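Local structure of oxaloacetate acetyl hydrolase (Cryphonectria parasitica, 3LYE) at residues L16-L20 with E21-E25; E260-V263 with R264-D267. The protein belongs to the phosphoenolpyruvate phosphomutase family, whose members are built on a TIM-barrel fold. All blocks are in the same frame, centred on the assembly; numbering follows the deposited sequence.

Contact 1 (16-20 with 21-25) comes first along the chain, at the end of helix 12-22, just ahead of strand 27-32 of the parallel barrel sheet. Contact 2 (260-263 with 264-267) follows much later, inside helix 251-268, which comes after strand 243-247, the neighbour of strand 27-32 in the sheet. Their centres lie 45 Å apart, on opposite sides of the chain's centre, with nearest atoms about 34 Å apart, so neither touches the other. Contact 1 is held against parts of its own barrel, whereas contact 2 sits on a long helix that reaches out to a second subunit. One thus concerns the barrel itself, the other the assembly.

Contact 1: residues L16-L20 with E21-E25; sequences LRHLL and ENTDE
R17 and E21, one helical turn apart, form a salt bridge in which NH1 of R17 donates to OE1 of E21 at 3.1 Å. The oxygen lies in the guanidinium plane, at its edge, while the nitrogen meets it from above the carboxylate plane; the two planes are 69° apart. CG of E21 stands beside its own backbone N (chi1 -63°), and the chain, extended from there, lays its carboxylate along the aliphatic part of R17, with CD of E21 3.4 Å from CG of R17. A long, flexible arginine suits this place because NE and NH2 reach further, to the O atoms of D162 and F163 and to the carboxylate of D193.

The second side-chain bond joins N22 to H18: ND2 donates to ND1 at 2.9 Å and 170°, nearly straight, though the donor stands well out of the imidazole plane. As the acceptor, ND1 is probably unprotonated.

Backbone bonds E21 N to R17 O (2.9 Å) and N22 N to H18 O (2.8 Å) continue the i to i+4 pattern of the helix through N22, and a short loop then leads into strand 27-32 of the TIM-barrel-type fold. Beyond them T23 N reaches L19 O only weakly, at 3.5 Å. R242 takes up the carbonyls here, bonding to O of L19, L20 and E25.

Van der Waals contact is slight: CD2 of L19 lies 4.1 Å from the carboxylate oxygen OE1 of E25, while L20 packs on P217.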
ATOM      1  N   LEU A  16     -10.074 -14.135  21.945  1.00 11.55           N
ATOM      2  CA  LEU A  16      -8.854 -14.260  22.714  1.00 12.28           C
ATOM      3  C   LEU A  16      -9.125 -13.899  24.177  1.00 14.24           C
ATOM      4  O   LEU A  16      -8.642 -14.542  25.093  1.00 13.60           O
ATOM      5  CB  LEU A  16      -7.776 -13.348  22.151  1.00 10.99           C
ATOM      6  CG  LEU A  16      -6.465 -13.361  22.902  1.00  9.88           C
ATOM      7  CD1 LEU A  16      -5.815 -14.739  22.903  1.00 11.82           C
ATOM      8  CD2 LEU A  16      -5.530 -12.303  22.318  1.00 10.65           C
ATOM      9  N   ARG A  17      -9.918 -12.866  24.382  1.00 13.02           N
ATOM     10  CA  ARG A  17     -10.233 -12.440  25.743  1.00 12.91           C
ATOM     11  C   ARG A  17     -10.979 -13.569  26.453  1.00 14.83           C
ATOM     12  O   ARG A  17     -10.757 -13.787  27.640  1.00 15.70           O
ATOM     13  CB  ARG A  17     -11.025 -11.145  25.765  1.00 14.39           C
ATOM     14  CG  ARG A  17     -11.284 -10.720  27.183  1.00 16.23           C
ATOM     15  CD  ARG A  17     -11.595  -9.304  27.294  1.00 18.67           C
ATOM     16  NE  ARG A  17     -10.500  -8.457  26.863  1.00 17.49           N
ATOM     17  CZ  ARG A  17      -9.529  -7.993  27.644  1.00 18.07           C
ATOM     18  NH1 ARG A  17      -9.449  -8.340  28.924  1.00 20.65           N
ATOM     19  NH2 ARG A  17      -8.623  -7.181  27.122  1.00 15.51           N
ATOM     20  N   HIS A  18     -11.851 -14.285  25.740  1.00 15.64           N
ATOM     21  CA  HIS A  18     -12.583 -15.398  26.346  1.00 17.02           C
ATOM     22  C   HIS A  18     -11.579 -16.487  26.791  1.00 17.19           C
ATOM     23  O   HIS A  18     -11.662 -17.038  27.899  1.00 19.26           O
ATOM     24  CB  HIS A  18     -13.596 -15.996  25.372  1.00 18.91           C
ATOM     25  CG  HIS A  18     -14.176 -17.283  25.850  1.00 24.02           C
ATOM     26  ND1 HIS A  18     -15.159 -17.330  26.810  1.00 27.44           N
ATOM     27  CD2 HIS A  18     -13.871 -18.568  25.557  1.00 26.07           C
ATOM     28  CE1 HIS A  18     -15.459 -18.588  27.070  1.00 26.87           C
ATOM     29  NE2 HIS A  18     -14.690 -19.361  26.325  1.00 28.06           N
ATOM     30  N   LEU A  19     -10.627 -16.814  25.921  1.00 16.75           N
ATOM     31  CA  LEU A  19      -9.647 -17.828  26.286  1.00 16.92           C
ATOM     32  C   LEU A  19      -8.878 -17.398  27.512  1.00 18.03           C
ATOM     33  O   LEU A  19      -8.606 -18.202  28.396  1.00 20.07           O
ATOM     34  CB  LEU A  19      -8.657 -18.085  25.153  1.00 16.21           C
ATOM     35  CG  LEU A  19      -9.229 -18.817  23.944  1.00 18.29           C
ATOM     36  CD1 LEU A  19      -8.227 -18.885  22.805  1.00 20.55           C
ATOM     37  CD2 LEU A  19      -9.636 -20.221  24.338  1.00 19.94           C
ATOM     38  N   LEU A  20      -8.516 -16.125  27.567  1.00 16.16           N
ATOM     39  CA  LEU A  20      -7.755 -15.616  28.695  1.00 16.02           C
ATOM     40  C   LEU A  20      -8.491 -15.537  30.027  1.00 19.73           C
ATOM     41  O   LEU A  20      -7.964 -15.931  31.071  1.00 21.92           O
ATOM     42  CB  LEU A  20      -7.261 -14.207  28.352  1.00 16.42           C
ATOM     43  CG  LEU A  20      -6.271 -13.491  29.273  1.00 18.74           C
ATOM     44  CD1 LEU A  20      -4.955 -14.255  29.322  1.00 19.76           C
ATOM     45  CD2 LEU A  20      -6.015 -12.053  28.841  1.00 18.21           C
ATOM     46  N   GLU A  21      -9.725 -15.072  29.978  1.00 19.53           N
ATOM     47  CA  GLU A  21     -10.519 -14.902  31.187  1.00 21.74           C
ATOM     48  C   GLU A  21     -11.351 -16.062  31.616  1.00 24.14           C
ATOM     49  O   GLU A  21     -11.539 -16.271  32.808  1.00 26.51           O
ATOM     50  CB  GLU A  21     -11.496 -13.741  30.944  1.00 22.43           C
ATOM     51  CG  GLU A  21     -10.830 -12.409  30.716  1.00 26.11           C
ATOM     52  CD  GLU A  21     -11.805 -11.277  30.506  1.00 31.13           C
ATOM     53  OE1 GLU A  21     -11.363 -10.114  30.633  1.00 33.07           O
ATOM     54  OE2 GLU A  21     -12.992 -11.555  30.214  1.00 31.58           O
ATOM     55  N   ASN A  22     -11.822 -16.843  30.656  1.00 24.34           N
ATOM     56  CA  ASN A  22     -12.693 -17.961  30.997  1.00 26.63           C
ATOM     57  C   ASN A  22     -12.107 -19.357  30.963  1.00 28.22           C
ATOM     58  O   ASN A  22     -12.832 -20.337  31.136  1.00 30.99           O
ATOM     59  CB  ASN A  22     -13.980 -17.819  30.178  1.00 28.45           C
ATOM     60  CG  ASN A  22     -14.648 -16.449  30.402  1.00 31.85           C
ATOM     61  OD1 ASN A  22     -14.698 -15.948  31.535  1.00 35.10           O
ATOM     62  ND2 ASN A  22     -15.122 -15.830  29.330  1.00 31.38           N
ATOM     63  N   THR A  23     -10.797 -19.442  30.761  1.00 26.53           N
ATOM     64  CA  THR A  23     -10.126 -20.732  30.746  1.00 26.84           C
ATOM     65  C   THR A  23      -8.774 -20.574  31.432  1.00 27.58           C
ATOM     66  O   THR A  23      -8.315 -19.457  31.670  1.00 25.69           O
ATOM     67  CB  THR A  23      -9.915 -21.329  29.315  1.00 25.81           C
ATOM     68  OG1 THR A  23      -8.705 -20.830  28.711  1.00 25.57           O
ATOM     69  CG2 THR A  23     -11.102 -21.057  28.408  1.00 26.98           C
ATOM     70  N   ASP A  24      -8.162 -21.701  31.789  1.00 28.70           N
ATOM     71  CA  ASP A  24      -6.845 -21.687  32.422  1.00 28.67           C
ATOM     72  C   ASP A  24      -5.830 -22.323  31.459  1.00 27.60           C
ATOM     73  O   ASP A  24      -4.707 -22.668  31.838  1.00 29.13           O
ATOM     74  CB  ASP A  24      -6.894 -22.449  33.727  1.00 32.78           C
ATOM     75  CG  ASP A  24      -7.869 -21.848  34.667  1.00 36.69           C
ATOM     76  OD1 ASP A  24      -7.785 -20.616  34.870  1.00 38.05           O
ATOM     77  OD2 ASP A  24      -8.728 -22.595  35.181  1.00 39.82           O
ATOM     78  N   GLU A  25      -6.209 -22.439  30.200  1.00 25.43           N
ATOM     79  CA  GLU A  25      -5.290 -23.053  29.268  1.00 26.72           C
ATOM     80  C   GLU A  25      -4.156 -22.166  28.834  1.00 22.04           C
ATOM     81  O   GLU A  25      -4.206 -20.952  28.962  1.00 20.58           O
ATOM     82  CB  GLU A  25      -6.001 -23.613  28.018  1.00 33.91           C
ATOM     83  CG  GLU A  25      -7.165 -22.828  27.419  1.00 39.89           C
ATOM     84  CD  GLU A  25      -7.912 -23.643  26.362  1.00 46.12           C
ATOM     85  OE1 GLU A  25      -9.159 -23.756  26.449  1.00 48.52           O
ATOM     86  OE2 GLU A  25      -7.248 -24.181  25.448  1.00 47.74           O
TER

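Contact 2: residues E260-V263 with R264-D267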
ATOM      1  N   GLU A 260      18.011 -25.391   1.063  1.00 11.61           N
ATOM      2  CA  GLU A 260      18.389 -26.746   0.635  1.00 13.59           C
ATOM      3  C   GLU A 260      17.848 -27.034  -0.763  1.00 12.76           C
ATOM      4  O   GLU A 260      18.514 -27.659  -1.591  1.00 13.32           O
ATOM      5  CB  GLU A 260      17.841 -27.790   1.622  1.00 17.08           C
ATOM      6  CG  GLU A 260      18.200 -29.225   1.286  1.00 24.64           C
ATOM      7  CD  GLU A 260      18.142 -30.145   2.495  1.00 30.70           C
ATOM      8  OE1 GLU A 260      17.486 -29.770   3.489  1.00 32.45           O
ATOM      9  OE2 GLU A 260      18.771 -31.237   2.434  1.00 34.76           O
ATOM     10  N   THR A 261      16.632 -26.588  -1.052  1.00 11.16           N
ATOM     11  CA  THR A 261      16.043 -26.830  -2.359  1.00 11.65           C
ATOM     12  C   THR A 261      16.774 -26.082  -3.452  1.00 11.70           C
ATOM     13  O   THR A 261      17.068 -26.604  -4.528  1.00 11.92           O
ATOM     14  CB  THR A 261      14.568 -26.459  -2.367  1.00 11.96           C
ATOM     15  OG1 THR A 261      13.865 -27.311  -1.461  1.00 13.85           O
ATOM     16  CG2 THR A 261      13.979 -26.600  -3.746  1.00 13.87           C
ATOM     17  N   LEU A 262      17.071 -24.817  -3.194  1.00 11.12           N
ATOM     18  CA  LEU A 262      17.767 -23.997  -4.189  1.00 10.40           C
ATOM     19  C   LEU A 262      19.199 -24.487  -4.429  1.00 10.54           C
ATOM     20  O   LEU A 262      19.719 -24.365  -5.535  1.00 11.79           O
ATOM     21  CB  LEU A 262      17.675 -22.523  -3.810  1.00  9.83           C
ATOM     22  CG  LEU A 262      16.286 -21.911  -3.905  1.00 11.00           C
ATOM     23  CD1 LEU A 262      16.421 -20.444  -3.529  1.00 12.13           C
ATOM     24  CD2 LEU A 262      15.744 -22.119  -5.318  1.00 12.09           C
ATOM     25  N   VAL A 263      19.841 -25.043  -3.410  1.00 10.85           N
ATOM     26  CA  VAL A 263      21.204 -25.591  -3.576  1.00 12.25           C
ATOM     27  C   VAL A 263      21.066 -26.789  -4.539  1.00 14.40           C
ATOM     28  O   VAL A 263      21.891 -26.987  -5.418  1.00 14.10           O
ATOM     29  CB  VAL A 263      21.823 -26.016  -2.225  1.00 13.26           C
ATOM     30  CG1 VAL A 263      23.004 -26.965  -2.438  1.00 13.82           C
ATOM     31  CG2 VAL A 263      22.268 -24.797  -1.466  1.00 13.80           C
ATOM     32  N   ARG A 264      20.036 -27.608  -4.355  1.00 13.06           N
ATOM     33  CA  ARG A 264      19.794 -28.760  -5.232  1.00 14.93           C
ATOM     34  C   ARG A 264      19.546 -28.266  -6.657  1.00 12.55           C
ATOM     35  O   ARG A 264      20.048 -28.845  -7.605  1.00 14.41           O
ATOM     36  CB  ARG A 264      18.594 -29.576  -4.740  1.00 14.94           C
ATOM     37  CG  ARG A 264      18.335 -30.852  -5.506  1.00 17.48           C
ATOM     38  CD  ARG A 264      17.063 -31.506  -5.017  1.00 19.69           C
ATOM     39  NE  ARG A 264      17.177 -31.765  -3.590  1.00 22.62           N
ATOM     40  CZ  ARG A 264      16.365 -31.334  -2.621  1.00 21.17           C
ATOM     41  NH1 ARG A 264      15.246 -30.648  -2.834  1.00 19.53           N
ATOM     42  NH2 ARG A 264      16.683 -31.663  -1.394  1.00 24.15           N
ATOM     43  N   LEU A 265      18.753 -27.216  -6.839  1.00 12.04           N
ATOM     44  CA  LEU A 265      18.513 -26.720  -8.180  1.00 12.45           C
ATOM     45  C   LEU A 265      19.808 -26.205  -8.796  1.00 13.60           C
ATOM     46  O   LEU A 265      20.134 -26.499  -9.947  1.00 13.74           O
ATOM     47  CB  LEU A 265      17.485 -25.586  -8.147  1.00 10.93           C
ATOM     48  CG  LEU A 265      17.235 -24.879  -9.476  1.00 11.20           C
ATOM     49  CD1 LEU A 265      16.735 -25.876 -10.486  1.00 12.12           C
ATOM     50  CD2 LEU A 265      16.262 -23.771  -9.232  1.00 12.99           C
ATOM     51  N   ARG A 266      20.585 -25.483  -8.020  1.00 13.57           N
ATOM     52  CA  ARG A 266      21.821 -24.931  -8.530  1.00 15.48           C
ATOM     53  C   ARG A 266      22.847 -25.976  -8.945  1.00 17.62           C
ATOM     54  O   ARG A 266      23.457 -25.876 -10.006  1.00 20.52           O
ATOM     55  CB  ARG A 266      22.475 -24.042  -7.440  1.00 15.82           C
ATOM     56  CG  ARG A 266      23.727 -23.283  -7.923  1.00 18.34           C
ATOM     57  CD  ARG A 266      24.431 -22.532  -6.804  1.00 18.67           C
ATOM     58  NE  ARG A 266      24.975 -23.500  -5.868  1.00 17.93           N
ATOM     59  CZ  ARG A 266      25.345 -23.250  -4.615  1.00 19.71           C
ATOM     60  NH1 ARG A 266      25.254 -22.017  -4.099  1.00 20.57           N
ATOM     61  NH2 ARG A 266      25.815 -24.251  -3.890  1.00 22.36           N
ATOM     62  N   ASP A 267      22.980 -26.995  -8.111  1.00 17.36           N
ATOM     63  CA  ASP A 267      23.982 -28.034  -8.347  1.00 19.32           C
ATOM     64  C   ASP A 267      23.570 -29.290  -9.066  1.00 19.61           C
ATOM     65  O   ASP A 267      24.425 -29.986  -9.613  1.00 23.91           O
ATOM     66  CB  ASP A 267      24.565 -28.413  -6.974  1.00 21.68           C
ATOM     67  CG  ASP A 267      25.324 -27.265  -6.315  1.00 25.42           C
ATOM     68  OD1 ASP A 267      25.608 -26.256  -6.990  1.00 27.92           O
ATOM     69  OD2 ASP A 267      25.606 -27.352  -5.099  1.00 28.29           O
TER
HETATM   70  O   HOH W   1      19.846 -31.726  -0.007  0.83 30.76           O
HETATM   71  O   HOH W   2      12.311 -29.344  -2.224  1.00 28.29           O
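The R264 side chain runs back beside the preceding turn of helix 251-268, alongside E260 and T261. With CG anti to the backbone N (chi1 -175°) and a bend at chi3, its guanidinium comes over E260 O, which faces one side of the flat group. NH2 is 3.9 Å from CG of E260, but the charged ends stop short of a salt bridge, with OE2 of E260 4.4 Å from NH2. A water spans that gap, donating to OE2 at 2.7 Å and accepting only weakly from NH2. A second water, in the guanidinium plane, similarly joins OG1 of T261 to NH1. The firmer partners lie outside: V271 O for NH1, and A257 O for OG1 of T261.

V263 sets its methyls against the R266-D267 ion pair: CG1 lies 3.7 Å from OD2 of D267, and CG2 lies over one face of the R266 guanidinium. The compact branched side chain also packs on L44 of the second subunit. In the ion pair, NE of R266 donates to OD1 of D267 at 3.0 Å and NH2 adds a weak bond to OD2.

Four backbone bonds, from R264 N to E260 O through D267 N to V263 O, make this regular alpha helix. L262 and L265 pack on L44 and F246 of the second subunit. The chemistry implies an amphipathic helix: its side against that subunit is mainly apolar, with R266 NH1 adding a polar tie to L44 O there, while E260, R264 and the bridging waters form a polar flank.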